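PDB 3CDX: Succinylglutamatedesuccinylase/aspartoacylase from Rhodobacter sphaeroides 2.4.1, which carries a metal site of the zinc-exopeptidase type, occupied here by calcium, and probably hydrolyses carbon-nitrogen bonds in linear amides. Local coordinates for residues G276-T281 with L308-R313; A184-V189 with D315-F320; N96-Q101 with S107-R112; D143-M148 with S197-C202; P159-H164 with A177-F182. One frame throughout, in Å; residues are numbered along the deposited sequence.

Interaction 1 (G276-T281 with L308-R313); sequences GLFEPT and LELLYR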
# COMPACT_ATOMS: atom_id res chain seq x y z
N GLY A 276 -12.34 3.42 21.07
CA GLY A 276 -11.88 2.40 21.99
C GLY A 276 -12.60 1.09 21.75
O GLY A 276 -13.17 0.89 20.69
N LEU A 277 -12.57 0.22 22.75
CA LEU A 277 -13.13 -1.13 22.65
C LEU A 277 -14.54 -1.14 23.25
O LEU A 277 -14.73 -1.08 24.48
CB LEU A 277 -12.19 -2.15 23.34
CG LEU A 277 -12.67 -3.62 23.51
CD1 LEU A 277 -13.40 -4.15 22.29
CD2 LEU A 277 -11.50 -4.55 23.86
N PHE A 278 -15.52 -1.20 22.37
CA PHE A 278 -16.90 -1.15 22.80
C PHE A 278 -17.52 -2.50 23.12
O PHE A 278 -17.62 -3.37 22.26
CB PHE A 278 -17.77 -0.38 21.80
CG PHE A 278 -19.22 -0.36 22.17
CD1 PHE A 278 -19.68 0.51 23.16
CD2 PHE A 278 -20.12 -1.23 21.56
CE1 PHE A 278 -21.03 0.52 23.54
CE2 PHE A 278 -21.48 -1.23 21.92
CZ PHE A 278 -21.93 -0.36 22.91
N GLU A 279 -17.99 -2.62 24.36
CA GLU A 279 -18.66 -3.80 24.89
C GLU A 279 -20.17 -3.50 24.96
O GLU A 279 -20.59 -2.63 25.77
CB GLU A 279 -18.15 -4.12 26.31
CG GLU A 279 -18.89 -5.29 26.97
CD GLU A 279 -18.67 -5.37 28.46
OE1 GLU A 279 -17.78 -4.71 28.98
OE2 GLU A 279 -19.37 -6.13 29.12
N PRO A 280 -20.98 -4.19 24.13
CA PRO A 280 -22.41 -3.94 24.16
C PRO A 280 -23.13 -4.69 25.29
O PRO A 280 -22.59 -5.68 25.83
CB PRO A 280 -22.88 -4.49 22.82
CG PRO A 280 -21.92 -5.65 22.54
CD PRO A 280 -20.60 -5.20 23.10
N THR A 281 -24.32 -4.22 25.63
CA THR A 281 -25.21 -4.90 26.54
C THR A 281 -26.29 -5.69 25.83
O THR A 281 -26.87 -6.58 26.43
CB THR A 281 -25.91 -3.91 27.55
OG1 THR A 281 -26.59 -2.89 26.83
CG2 THR A 281 -24.92 -3.27 28.44
N LEU A 308 -15.90 4.08 29.48
CA LEU A 308 -16.93 5.10 29.33
C LEU A 308 -18.29 4.46 29.05
O LEU A 308 -18.49 3.85 28.00
CB LEU A 308 -16.53 6.10 28.23
CG LEU A 308 -17.48 7.23 27.87
CD1 LEU A 308 -17.53 8.28 29.02
CD2 LEU A 308 -16.97 7.88 26.55
N GLU A 309 -19.22 4.63 29.99
CA GLU A 309 -20.60 4.14 29.84
C GLU A 309 -21.39 4.94 28.79
O GLU A 309 -21.40 6.19 28.83
CB GLU A 309 -21.34 4.23 31.18
CG GLU A 309 -22.72 3.50 31.18
CD GLU A 309 -23.50 3.71 32.50
OE1 GLU A 309 -23.01 4.48 33.34
OE2 GLU A 309 -24.58 3.11 32.68
N LEU A 310 -22.06 4.22 27.88
CA LEU A 310 -23.01 4.84 26.91
C LEU A 310 -24.43 4.42 27.23
O LEU A 310 -24.65 3.27 27.60
CB LEU A 310 -22.73 4.40 25.45
CG LEU A 310 -21.31 4.63 24.90
CD1 LEU A 310 -21.21 4.50 23.39
CD2 LEU A 310 -20.75 5.99 25.36
N LEU A 311 -25.39 5.33 27.03
CA LEU A 311 -26.81 5.04 27.29
C LEU A 311 -27.64 5.10 26.01
O LEU A 311 -27.38 5.94 25.16
CB LEU A 311 -27.41 6.03 28.31
CG LEU A 311 -26.62 6.32 29.59
CD1 LEU A 311 -27.37 7.40 30.41
CD2 LEU A 311 -26.41 5.04 30.40
N TYR A 312 -28.63 4.23 25.89
CA TYR A 312 -29.71 4.40 24.92
C TYR A 312 -30.55 5.64 25.30
O TYR A 312 -30.72 5.94 26.48
CB TYR A 312 -30.67 3.20 24.91
CG TYR A 312 -30.06 1.85 24.57
CD1 TYR A 312 -29.69 1.51 23.26
CD2 TYR A 312 -29.88 0.90 25.57
CE1 TYR A 312 -29.12 0.24 22.97
CE2 TYR A 312 -29.32 -0.35 25.29
CZ TYR A 312 -28.95 -0.67 24.00
OH TYR A 312 -28.41 -1.92 23.76
N ARG A 313 -31.10 6.31 24.28
CA ARG A 313 -31.92 7.50 24.46
C ARG A 313 -33.29 7.37 23.79
O ARG A 313 -33.98 8.38 23.58
CB ARG A 313 -31.18 8.73 23.94
CG ARG A 313 -29.87 9.02 24.63
CD ARG A 313 -30.13 9.28 26.09
NE ARG A 313 -28.94 9.78 26.77
CZ ARG A 313 -28.86 9.92 28.08
NH1 ARG A 313 -29.91 9.60 28.84
NH2 ARG A 313 -27.74 10.38 28.64
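Phe278 and Leu310 meet through one branch and one ring corner: the CD1 methyl of Leu310 lies 4.0 Å from CE1 of Phe278, coming in at a slant to the ring. The Phe278 side chain leaves its strand with CG anti to the backbone N (chi1 177°), which swings the far end of the ring across to the leucine although its first bond does not aim there. Leu310 turns toward the partner from the start. No backbone hydrogen bond links the two strands, because strand 293-298 runs between them in a four-stranded antiparallel sheet that has 308-311 at one margin. The pair therefore illustrates side chains meeting across an intervening strand, and Val333 of strand 332-339 touches both of them. Further along, Thr281 and Tyr312 pass each other in opposite senses. Thr281 OG1 stands 3.7 Å from Tyr312 OH and 4.0 Å from Tyr312 CE2. The threonine hydroxyl finds its hydrogen bond instead at the carbonyl of Thr293, while the tyrosine ring packs on Ala334 and Val336. On the other side of strand 276-280, Glu279 leans on Ile71 of a second subunit.

Interaction 2 (A184-V189 with D315-F320); sequences APHNVV and DGIVWF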
# COMPACT_ATOMS: atom_id res chain seq x y z
N ALA A 184 -40.48 -9.80 6.03
CA ALA A 184 -39.40 -9.89 7.01
C ALA A 184 -40.01 -9.55 8.39
O ALA A 184 -41.05 -8.90 8.46
CB ALA A 184 -38.27 -8.94 6.66
N PRO A 185 -39.37 -9.99 9.48
CA PRO A 185 -40.02 -9.68 10.77
C PRO A 185 -40.31 -8.20 10.96
O PRO A 185 -41.33 -7.89 11.57
CB PRO A 185 -39.01 -10.16 11.81
CG PRO A 185 -38.15 -11.13 11.12
CD PRO A 185 -38.15 -10.81 9.64
N HIS A 186 -39.41 -7.32 10.49
CA HIS A 186 -39.60 -5.89 10.61
C HIS A 186 -39.38 -5.16 9.30
O HIS A 186 -38.55 -5.56 8.50
CB HIS A 186 -38.64 -5.29 11.61
CG HIS A 186 -38.83 -5.79 12.99
ND1 HIS A 186 -38.06 -6.80 13.52
CD2 HIS A 186 -39.72 -5.44 13.96
CE1 HIS A 186 -38.47 -7.05 14.76
NE2 HIS A 186 -39.47 -6.23 15.04
N ASN A 187 -40.16 -4.10 9.10
CA ASN A 187 -39.97 -3.18 8.00
C ASN A 187 -39.69 -1.87 8.63
O ASN A 187 -40.46 -1.45 9.51
CB ASN A 187 -41.22 -3.07 7.12
CG ASN A 187 -41.08 -2.01 6.07
OD1 ASN A 187 -40.15 -2.07 5.27
ND2 ASN A 187 -42.00 -1.05 6.05
N VAL A 188 -38.58 -1.24 8.25
CA VAL A 188 -38.14 0.01 8.84
C VAL A 188 -38.24 1.20 7.87
O VAL A 188 -37.62 1.21 6.80
CB VAL A 188 -36.67 -0.11 9.38
CG1 VAL A 188 -36.31 1.07 10.22
CG2 VAL A 188 -36.49 -1.41 10.18
N VAL A 189 -39.04 2.20 8.25
CA VAL A 189 -39.17 3.48 7.52
C VAL A 189 -38.21 4.47 8.16
O VAL A 189 -38.25 4.66 9.39
CB VAL A 189 -40.65 3.97 7.57
CG1 VAL A 189 -40.87 5.19 6.64
CG2 VAL A 189 -41.58 2.85 7.16
N ASP A 315 -36.69 4.26 23.83
CA ASP A 315 -37.26 2.91 23.98
C ASP A 315 -37.44 2.32 22.57
O ASP A 315 -37.69 3.07 21.62
CB ASP A 315 -38.63 2.92 24.68
CG ASP A 315 -38.60 3.60 26.06
OD1 ASP A 315 -37.52 3.83 26.63
OD2 ASP A 315 -39.69 3.91 26.58
N GLY A 316 -37.38 1.00 22.46
CA GLY A 316 -37.53 0.35 21.17
C GLY A 316 -36.79 -0.98 21.05
O GLY A 316 -36.54 -1.66 22.04
N ILE A 317 -36.46 -1.36 19.82
CA ILE A 317 -35.79 -2.63 19.51
C ILE A 317 -34.49 -2.26 18.76
O ILE A 317 -34.49 -1.36 17.90
CB ILE A 317 -36.72 -3.52 18.64
CG1 ILE A 317 -38.06 -3.72 19.37
CG2 ILE A 317 -36.07 -4.89 18.20
CD1 ILE A 317 -38.97 -4.71 18.72
N VAL A 318 -33.38 -2.89 19.13
CA VAL A 318 -32.11 -2.66 18.43
C VAL A 318 -32.25 -3.14 16.98
O VAL A 318 -32.58 -4.29 16.72
CB VAL A 318 -30.87 -3.29 19.16
CG1 VAL A 318 -29.57 -2.99 18.42
CG2 VAL A 318 -30.77 -2.73 20.60
N TRP A 319 -32.04 -2.22 16.05
CA TRP A 319 -32.12 -2.55 14.63
C TRP A 319 -30.74 -2.89 14.05
O TRP A 319 -30.59 -3.95 13.41
CB TRP A 319 -32.74 -1.40 13.85
CG TRP A 319 -32.86 -1.66 12.37
CD1 TRP A 319 -33.13 -2.85 11.74
CD2 TRP A 319 -32.69 -0.70 11.33
NE1 TRP A 319 -33.16 -2.68 10.38
CE2 TRP A 319 -32.87 -1.37 10.11
CE3 TRP A 319 -32.40 0.67 11.32
CZ2 TRP A 319 -32.80 -0.71 8.89
CZ3 TRP A 319 -32.31 1.32 10.09
CH2 TRP A 319 -32.51 0.63 8.89
N PHE A 320 -29.78 -1.96 14.25
CA PHE A 320 -28.34 -2.13 14.01
C PHE A 320 -27.61 -2.18 15.33
O PHE A 320 -27.80 -1.32 16.19
CB PHE A 320 -27.74 -0.97 13.20
CG PHE A 320 -27.96 -1.07 11.71
CD1 PHE A 320 -29.12 -1.61 11.19
CD2 PHE A 320 -26.98 -0.59 10.81
CE1 PHE A 320 -29.32 -1.70 9.79
CE2 PHE A 320 -27.17 -0.70 9.41
CZ PHE A 320 -28.35 -1.24 8.92
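Val188 and Trp319 mark the nearest approach of the two backbones, with their CA atoms 8.7 Å apart, and no main-chain hydrogen bond joins the segments, so side chains alone span the gap. Val188 lies against one face of the indole. Its CG2 sits 3.7 Å from the centroid of the five-membered ring of Trp319, 19° off the ring normal, a CH-pi contact; CG1 reaches the six-membered ring instead, 4.0 Å from Trp319 CZ3. The two methyls spread over the same face, one above each ring, and the anti setting of Trp319 CG (chi1 180°) carries the indole out to the valine. On the opposite face lies Phe320, its CE1 3.6 Å above the indole plane. Trp319 and Phe320 form a classic beta bulge, both facing a single residue of strand 332-339 where the chain turns a corner, which is consistent with their closeness. The indole NE1 is hydrogen-bonded to Ser160 OG, which, with the packing on both faces, probably helps fix the ring's rotation. A leucine in place of Trp319 would probably leave Ser160 without this donor and open a gap between Val188 and Phe320. Strands 259-271 and 332-339 run between the two segments, and Val263 and Met337 from them touch both Val188 and Trp319. Toward the other end, His186 and Ile317 cross at about a right angle, with Ile317 CD1 4.0 Å from His186 NE2.

Interaction 3 (N96-Q101 with S107-R112); sequences NMPAIQ and SPVDGR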
# COMPACT_ATOMS: atom_id res chain seq x y z
N ASN A 96 -21.39 -5.25 -7.82
CA ASN A 96 -20.06 -4.66 -7.65
C ASN A 96 -19.03 -5.77 -7.58
O ASN A 96 -18.45 -6.05 -6.52
CB ASN A 96 -20.09 -3.82 -6.36
CG ASN A 96 -18.94 -2.82 -6.26
OD1 ASN A 96 -18.01 -2.83 -7.08
ND2 ASN A 96 -19.01 -1.96 -5.24
N MET A 97 -18.81 -6.42 -8.72
CA MET A 97 -17.93 -7.59 -8.78
C MET A 97 -16.53 -7.41 -8.19
O MET A 97 -16.06 -8.26 -7.43
CB MET A 97 -17.82 -8.12 -10.21
CG MET A 97 -18.94 -9.16 -10.54
SD MET A 97 -18.98 -10.62 -9.42
CE MET A 97 -17.37 -11.24 -9.37
N PRO A 98 -15.85 -6.27 -8.50
CA PRO A 98 -14.52 -6.13 -7.85
C PRO A 98 -14.55 -6.08 -6.32
O PRO A 98 -13.64 -6.62 -5.65
CB PRO A 98 -13.97 -4.81 -8.45
CG PRO A 98 -14.80 -4.59 -9.77
CD PRO A 98 -16.17 -5.15 -9.42
N ALA A 99 -15.57 -5.45 -5.74
CA ALA A 99 -15.66 -5.37 -4.28
C ALA A 99 -16.10 -6.70 -3.69
O ALA A 99 -15.77 -7.04 -2.54
CB ALA A 99 -16.65 -4.25 -3.86
N ILE A 100 -16.87 -7.45 -4.48
CA ILE A 100 -17.27 -8.81 -4.12
C ILE A 100 -16.00 -9.69 -3.99
O ILE A 100 -15.81 -10.40 -2.99
CB ILE A 100 -18.28 -9.36 -5.16
CG1 ILE A 100 -19.62 -8.66 -4.96
CG2 ILE A 100 -18.45 -10.91 -5.07
CD1 ILE A 100 -20.70 -9.05 -5.99
N GLN A 101 -15.11 -9.56 -4.98
CA GLN A 101 -13.86 -10.32 -4.99
C GLN A 101 -13.00 -9.98 -3.80
O GLN A 101 -12.45 -10.88 -3.16
CB GLN A 101 -13.12 -10.13 -6.32
CG GLN A 101 -13.91 -10.80 -7.43
CD GLN A 101 -13.35 -10.62 -8.84
OE1 GLN A 101 -13.16 -11.61 -9.55
NE2 GLN A 101 -13.12 -9.36 -9.26
N SER A 107 -14.81 -0.01 -3.19
CA SER A 107 -14.23 -0.60 -4.39
C SER A 107 -12.71 -0.66 -4.34
O SER A 107 -12.07 0.37 -4.12
CB SER A 107 -14.61 0.24 -5.60
OG SER A 107 -14.12 -0.32 -6.81
N PRO A 108 -12.12 -1.84 -4.61
CA PRO A 108 -10.65 -1.83 -4.67
C PRO A 108 -10.14 -1.23 -6.01
O PRO A 108 -8.93 -1.12 -6.21
CB PRO A 108 -10.28 -3.34 -4.63
CG PRO A 108 -11.46 -3.99 -5.34
CD PRO A 108 -12.69 -3.17 -4.91
N VAL A 109 -11.04 -0.89 -6.93
CA VAL A 109 -10.60 -0.30 -8.19
C VAL A 109 -10.33 1.21 -8.00
O VAL A 109 -9.27 1.70 -8.35
CB VAL A 109 -11.63 -0.56 -9.35
CG1 VAL A 109 -11.29 0.27 -10.60
CG2 VAL A 109 -11.71 -2.05 -9.71
N ASP A 110 -11.29 1.91 -7.41
CA ASP A 110 -11.25 3.38 -7.27
C ASP A 110 -11.49 3.88 -5.84
O ASP A 110 -11.60 5.10 -5.57
CB ASP A 110 -12.20 4.04 -8.27
CG ASP A 110 -13.66 3.59 -8.11
OD1 ASP A 110 -14.00 2.91 -7.11
OD2 ASP A 110 -14.48 3.99 -8.96
N GLY A 111 -11.60 2.92 -4.92
CA GLY A 111 -11.78 3.20 -3.51
C GLY A 111 -13.10 3.84 -3.16
O GLY A 111 -13.28 4.31 -2.02
N ARG A 112 -14.02 3.89 -4.12
CA ARG A 112 -15.31 4.49 -3.86
C ARG A 112 -16.33 3.56 -3.17
O ARG A 112 -16.39 2.35 -3.41
CB ARG A 112 -15.95 5.08 -5.13
CG ARG A 112 -15.16 6.29 -5.79
CD ARG A 112 -14.95 7.52 -4.88
NE ARG A 112 -16.20 8.28 -4.59
CZ ARG A 112 -16.77 9.17 -5.41
NH1 ARG A 112 -17.89 9.79 -5.02
NH2 ARG A 112 -16.25 9.46 -6.61
O HOH W 1 -18.26 0.28 -3.53
O HOH W 2 -16.29 -0.89 -7.85
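Pro98 and Pro108 carry the apolar part of the contact between the first turn of helix 97-102 and the loop that follows it. Pro108 CG rests 3.4 Å from the carbonyl O of Pro98, and its CD lies 3.7 Å from Ala99 CA, so the ring edge is laid along the helix backbone. The side chain of Ala99 is about 6 Å from that of the calcium ligand His63. Val109 adds its CG2, 3.8 Å from Pro98 CB; with CG1 anti to the backbone N (chi1 170°), CG2 stands beside that N and crosses the proline ring at a slant. No direct hydrogen bond joins the segments; the polar links pass through water. One water donates to Asn96 OD1 (2.7 Å) and lies close to Ser107 OG. Another donates to the carbonyl O of Arg112 and accepts a weak bond from Asn96 ND2. Within the loop, Val109 N binds Ser107 OG at 3.1 Å in an ST turn, and Arg112 N binds Asp110 OD1 in an Asx turn, approaching from above the carboxylate plane. Asp110 is also held by Thr125 and Ser127. Phe126 of helix 126-138 packs on Pro98 and Val109, whereas Met97 leans on strand 40-50.

Interaction 4 (D143-M148 with S197-C202); sequences DISVDM and STFTSC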
# COMPACT_ATOMS: atom_id res chain seq x y z
N ASP A 143 -40.72 -1.74 -12.59
CA ASP A 143 -41.93 -1.30 -11.91
C ASP A 143 -41.72 -1.33 -10.40
O ASP A 143 -42.28 -0.51 -9.65
CB ASP A 143 -43.05 -2.27 -12.32
CG ASP A 143 -43.39 -2.11 -13.78
OD1 ASP A 143 -43.85 -1.01 -14.13
OD2 ASP A 143 -43.13 -3.00 -14.60
N ILE A 144 -40.91 -2.30 -9.96
CA ILE A 144 -40.48 -2.33 -8.56
C ILE A 144 -39.02 -2.80 -8.47
O ILE A 144 -38.59 -3.64 -9.24
CB ILE A 144 -41.42 -3.24 -7.70
CG1 ILE A 144 -40.96 -3.24 -6.23
CG2 ILE A 144 -41.49 -4.65 -8.28
CD1 ILE A 144 -41.86 -4.01 -5.32
N SER A 145 -38.30 -2.27 -7.48
CA SER A 145 -36.93 -2.71 -7.16
C SER A 145 -36.81 -3.16 -5.71
O SER A 145 -37.32 -2.50 -4.78
CB SER A 145 -35.91 -1.59 -7.46
OG SER A 145 -34.74 -1.69 -6.63
N VAL A 146 -36.17 -4.31 -5.54
CA VAL A 146 -35.69 -4.78 -4.23
C VAL A 146 -34.14 -4.80 -4.29
O VAL A 146 -33.53 -5.54 -5.04
CB VAL A 146 -36.25 -6.17 -3.80
CG1 VAL A 146 -35.87 -6.46 -2.33
CG2 VAL A 146 -37.81 -6.23 -3.98
N ASP A 147 -33.54 -3.91 -3.53
CA ASP A 147 -32.09 -3.81 -3.47
C ASP A 147 -31.66 -4.44 -2.15
O ASP A 147 -31.98 -3.96 -1.04
CB ASP A 147 -31.64 -2.33 -3.67
CG ASP A 147 -30.12 -2.17 -3.76
OD1 ASP A 147 -29.39 -3.10 -4.22
OD2 ASP A 147 -29.66 -1.09 -3.32
N MET A 148 -30.99 -5.59 -2.25
CA MET A 148 -30.68 -6.38 -1.07
C MET A 148 -29.31 -6.06 -0.40
O MET A 148 -28.21 -6.26 -0.99
CB MET A 148 -30.78 -7.87 -1.43
CG MET A 148 -32.18 -8.31 -1.99
SD MET A 148 -32.47 -10.09 -2.26
CE MET A 148 -32.78 -10.68 -0.63
N SER A 197 -27.36 9.70 -2.69
CA SER A 197 -26.51 9.19 -3.75
C SER A 197 -26.49 7.67 -3.72
O SER A 197 -25.59 7.02 -4.31
CB SER A 197 -25.11 9.78 -3.58
OG SER A 197 -24.75 9.74 -2.21
N THR A 198 -27.47 7.10 -3.02
CA THR A 198 -27.62 5.66 -3.01
C THR A 198 -28.37 5.18 -4.25
O THR A 198 -29.05 5.97 -4.93
CB THR A 198 -28.41 5.18 -1.79
OG1 THR A 198 -29.74 5.70 -1.88
CG2 THR A 198 -27.74 5.61 -0.46
N PHE A 199 -28.30 3.89 -4.51
CA PHE A 199 -29.16 3.32 -5.56
C PHE A 199 -30.65 3.50 -5.27
O PHE A 199 -31.42 3.82 -6.16
CB PHE A 199 -28.86 1.86 -5.78
CG PHE A 199 -29.68 1.21 -6.85
CD1 PHE A 199 -29.59 1.64 -8.18
CD2 PHE A 199 -30.54 0.16 -6.54
CE1 PHE A 199 -30.34 1.00 -9.19
CE2 PHE A 199 -31.30 -0.47 -7.53
CZ PHE A 199 -31.19 -0.06 -8.86
N THR A 200 -31.06 3.29 -4.02
CA THR A 200 -32.48 3.44 -3.67
C THR A 200 -32.98 4.86 -3.99
O THR A 200 -34.09 5.02 -4.50
CB THR A 200 -32.83 2.98 -2.21
OG1 THR A 200 -32.04 3.71 -1.25
CG2 THR A 200 -32.52 1.50 -2.02
N SER A 201 -32.15 5.88 -3.75
CA SER A 201 -32.56 7.26 -4.03
C SER A 201 -32.79 7.47 -5.53
O SER A 201 -33.62 8.29 -5.92
CB SER A 201 -31.58 8.29 -3.45
OG SER A 201 -30.36 8.32 -4.19
N CYS A 202 -32.09 6.70 -6.36
CA CYS A 202 -32.34 6.68 -7.80
C CYS A 202 -33.69 6.08 -8.13
O CYS A 202 -34.44 6.65 -8.90
CB CYS A 202 -31.27 5.88 -8.53
SG CYS A 202 -29.73 6.72 -8.61
O HOH W 3 -29.14 1.55 -1.96
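Asp147 and Phe199 meet just behind the calcium site, where the strand 144-148 that runs toward the metal ligand His149 is covered by the start of helix 199-205. Asp147 OD2 lies at the edge of the phenyl ring, 3.6 Å from Phe199 CD2, and the carboxylate plane stands at 79° to the ring. The anti setting of both first torsions (Asp147 -174°, Phe199 -179°) extends each side chain toward the other segment. At the next ring carbon, Phe199 CE2 comes 3.8 Å from Ser145 OG. Thr200 contributes its CG2 methyl, 4.1 Å from Asp147 OD2. The same OD2 is hydrogen-bonded to His149 NE2 and accepts from a water at 3.0 Å, which in turn takes a weak bond from Thr200 N; OD1 is tied to Thr59 OG1. The carboxylate is therefore gripped on both oxygens. An alanine at Asp147 would probably leave His149 NE2 and Thr59 OG1 without this partner and let the metal-binding imidazole turn more freely. Thr198 is the N-cap of helix 199-205, its OG1 accepting from Ser201 N at 3.1 Å. An aspartate hydrogen-bonded to a metal-bound histidine is a familiar second-shell pairing, here in a zinc-exopeptidase-like catalytic domain.

Interaction 5 (P159-H164 with A177-F182); sequences PSTNMH and AAAEAF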
# COMPACT_ATOMS: atom_id res chain seq x y z
N PRO A 159 -32.85 -9.04 10.75
CA PRO A 159 -33.48 -9.15 9.41
C PRO A 159 -34.77 -8.33 9.21
O PRO A 159 -35.76 -8.48 9.94
CB PRO A 159 -33.70 -10.64 9.22
CG PRO A 159 -32.66 -11.33 10.24
CD PRO A 159 -32.51 -10.35 11.35
N SER A 160 -34.76 -7.53 8.16
CA SER A 160 -35.74 -6.47 7.97
C SER A 160 -35.70 -5.99 6.54
O SER A 160 -34.69 -6.21 5.82
CB SER A 160 -35.37 -5.31 8.89
OG SER A 160 -33.98 -5.00 8.77
N THR A 161 -36.79 -5.32 6.13
CA THR A 161 -36.83 -4.54 4.89
C THR A 161 -36.76 -3.11 5.35
O THR A 161 -36.90 -2.82 6.54
CB THR A 161 -38.14 -4.74 4.04
OG1 THR A 161 -39.29 -4.57 4.88
CG2 THR A 161 -38.21 -6.10 3.44
N ASN A 162 -36.55 -2.21 4.41
CA ASN A 162 -36.54 -0.78 4.73
C ASN A 162 -37.01 0.03 3.54
O ASN A 162 -37.08 -0.47 2.42
CB ASN A 162 -35.17 -0.30 5.20
CG ASN A 162 -34.08 -0.59 4.20
OD1 ASN A 162 -33.98 0.07 3.17
ND2 ASN A 162 -33.28 -1.57 4.49
N MET A 163 -37.38 1.27 3.82
CA MET A 163 -37.92 2.21 2.84
C MET A 163 -37.83 3.58 3.50
O MET A 163 -37.84 3.68 4.74
CB MET A 163 -39.37 1.86 2.47
CG MET A 163 -40.28 1.54 3.65
SD MET A 163 -42.02 1.20 3.29
CE MET A 163 -42.39 2.90 2.94
N HIS A 164 -37.73 4.63 2.70
CA HIS A 164 -37.88 6.00 3.23
C HIS A 164 -39.35 6.33 3.45
O HIS A 164 -40.24 5.62 2.96
CB HIS A 164 -37.24 7.02 2.30
CG HIS A 164 -35.79 6.77 2.09
ND1 HIS A 164 -35.23 6.61 0.84
CD2 HIS A 164 -34.78 6.61 2.97
CE1 HIS A 164 -33.94 6.38 0.96
NE2 HIS A 164 -33.64 6.37 2.25
N ALA A 177 -47.16 -1.86 1.39
CA ALA A 177 -47.78 -3.12 1.03
C ALA A 177 -46.78 -4.11 0.46
O ALA A 177 -46.91 -5.32 0.64
CB ALA A 177 -48.88 -2.88 0.02
N ALA A 178 -45.79 -3.60 -0.29
CA ALA A 178 -44.79 -4.50 -0.87
C ALA A 178 -43.88 -5.01 0.25
O ALA A 178 -43.51 -6.18 0.26
CB ALA A 178 -44.00 -3.78 -1.98
N ALA A 179 -43.54 -4.12 1.19
CA ALA A 179 -42.78 -4.51 2.38
C ALA A 179 -43.50 -5.63 3.14
O ALA A 179 -42.88 -6.63 3.49
CB ALA A 179 -42.53 -3.32 3.26
N GLU A 180 -44.83 -5.48 3.34
CA GLU A 180 -45.63 -6.47 4.05
C GLU A 180 -45.57 -7.83 3.34
O GLU A 180 -45.36 -8.86 3.99
CB GLU A 180 -47.11 -6.00 4.24
CG GLU A 180 -47.25 -4.90 5.26
CD GLU A 180 -48.66 -4.30 5.38
OE1 GLU A 180 -49.65 -5.00 5.02
OE2 GLU A 180 -48.77 -3.13 5.85
N ALA A 181 -45.74 -7.82 2.02
CA ALA A 181 -45.62 -9.05 1.22
C ALA A 181 -44.23 -9.71 1.34
O ALA A 181 -44.12 -10.93 1.55
CB ALA A 181 -45.93 -8.77 -0.24
N PHE A 182 -43.17 -8.90 1.24
CA PHE A 182 -41.79 -9.44 1.38
C PHE A 182 -41.75 -10.28 2.68
O PHE A 182 -41.25 -11.38 2.68
CB PHE A 182 -40.73 -8.32 1.38
CG PHE A 182 -39.27 -8.82 1.41
CD1 PHE A 182 -38.50 -8.83 0.24
CD2 PHE A 182 -38.69 -9.28 2.60
CE1 PHE A 182 -37.13 -9.29 0.27
CE2 PHE A 182 -37.34 -9.74 2.64
CZ PHE A 182 -36.57 -9.75 1.48
O HOH W 4 -40.82 -6.95 5.31
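Thr161 and Phe182 form the tight end of the contact: the CG2 methyl of Thr161 comes within 3.3 Å of Phe182 CD2 and lies over one face of the ring. Its distance to the ring centroid is 3.8 Å, 30° off the normal, so this CH-pi contact is displaced toward the CG-CD2 side. The two side chains run antiparallel past one another. With chi1 at 50° the Thr161 OG1 takes the crowded position between backbone N and carbonyl carbon, and this puts CG2 on the phenyl ring while the hydroxyl faces Ala179, whose CB is 3.8 Å from OG1. The hydroxyl side is looser: a water bridges, donating to Thr161 OG1 at 2.9 Å and to the carbonyl O of Ala179 at 2.8 Å. Thr161 OG1 is also hydrogen-bonded to the side chain of Asn187 on the neighbouring strand. Strand 160-163, helix 169-182 and strand 186-189 make up a beta-alpha-beta unit, and the contact sets the end of the helix against its first strand. Phe182 packs further on Ile228, Ile233 and Val236 of helix 223-239. One threonine thus serves two environments: its methyl supplies dispersion against an aromatic face, and its buried hydroxyl, gripped by water and Asn187, also links the strand through that water to a helix carbonyl.

How the interactions relate
Interactions 3, 5 and 4 lie in the catalytic domain, and interaction 1 sits in the C-terminal strands; interaction 2 joins the two regions. Along the chain, interaction 3 closes first; interaction 5 then falls between the segments of interaction 4, and interaction 1 between those of interaction 2. Interactions 2 and 4 cross along the chain, so the C-terminal strands are tied back to strands near the metal site. Interactions 2 and 5 (centres 11 Å apart) share adjacent parallel strands, 186-189 and 160-163. Interactions 5 and 4 (centres 13 Å apart) touch where Val146 meets Phe182. Interaction 3 stands about 7 Å from interaction 4 at the nearest atoms. Interaction 1 (centres 33 Å from interaction 4) reaches interaction 2 through Tyr312 and Val318.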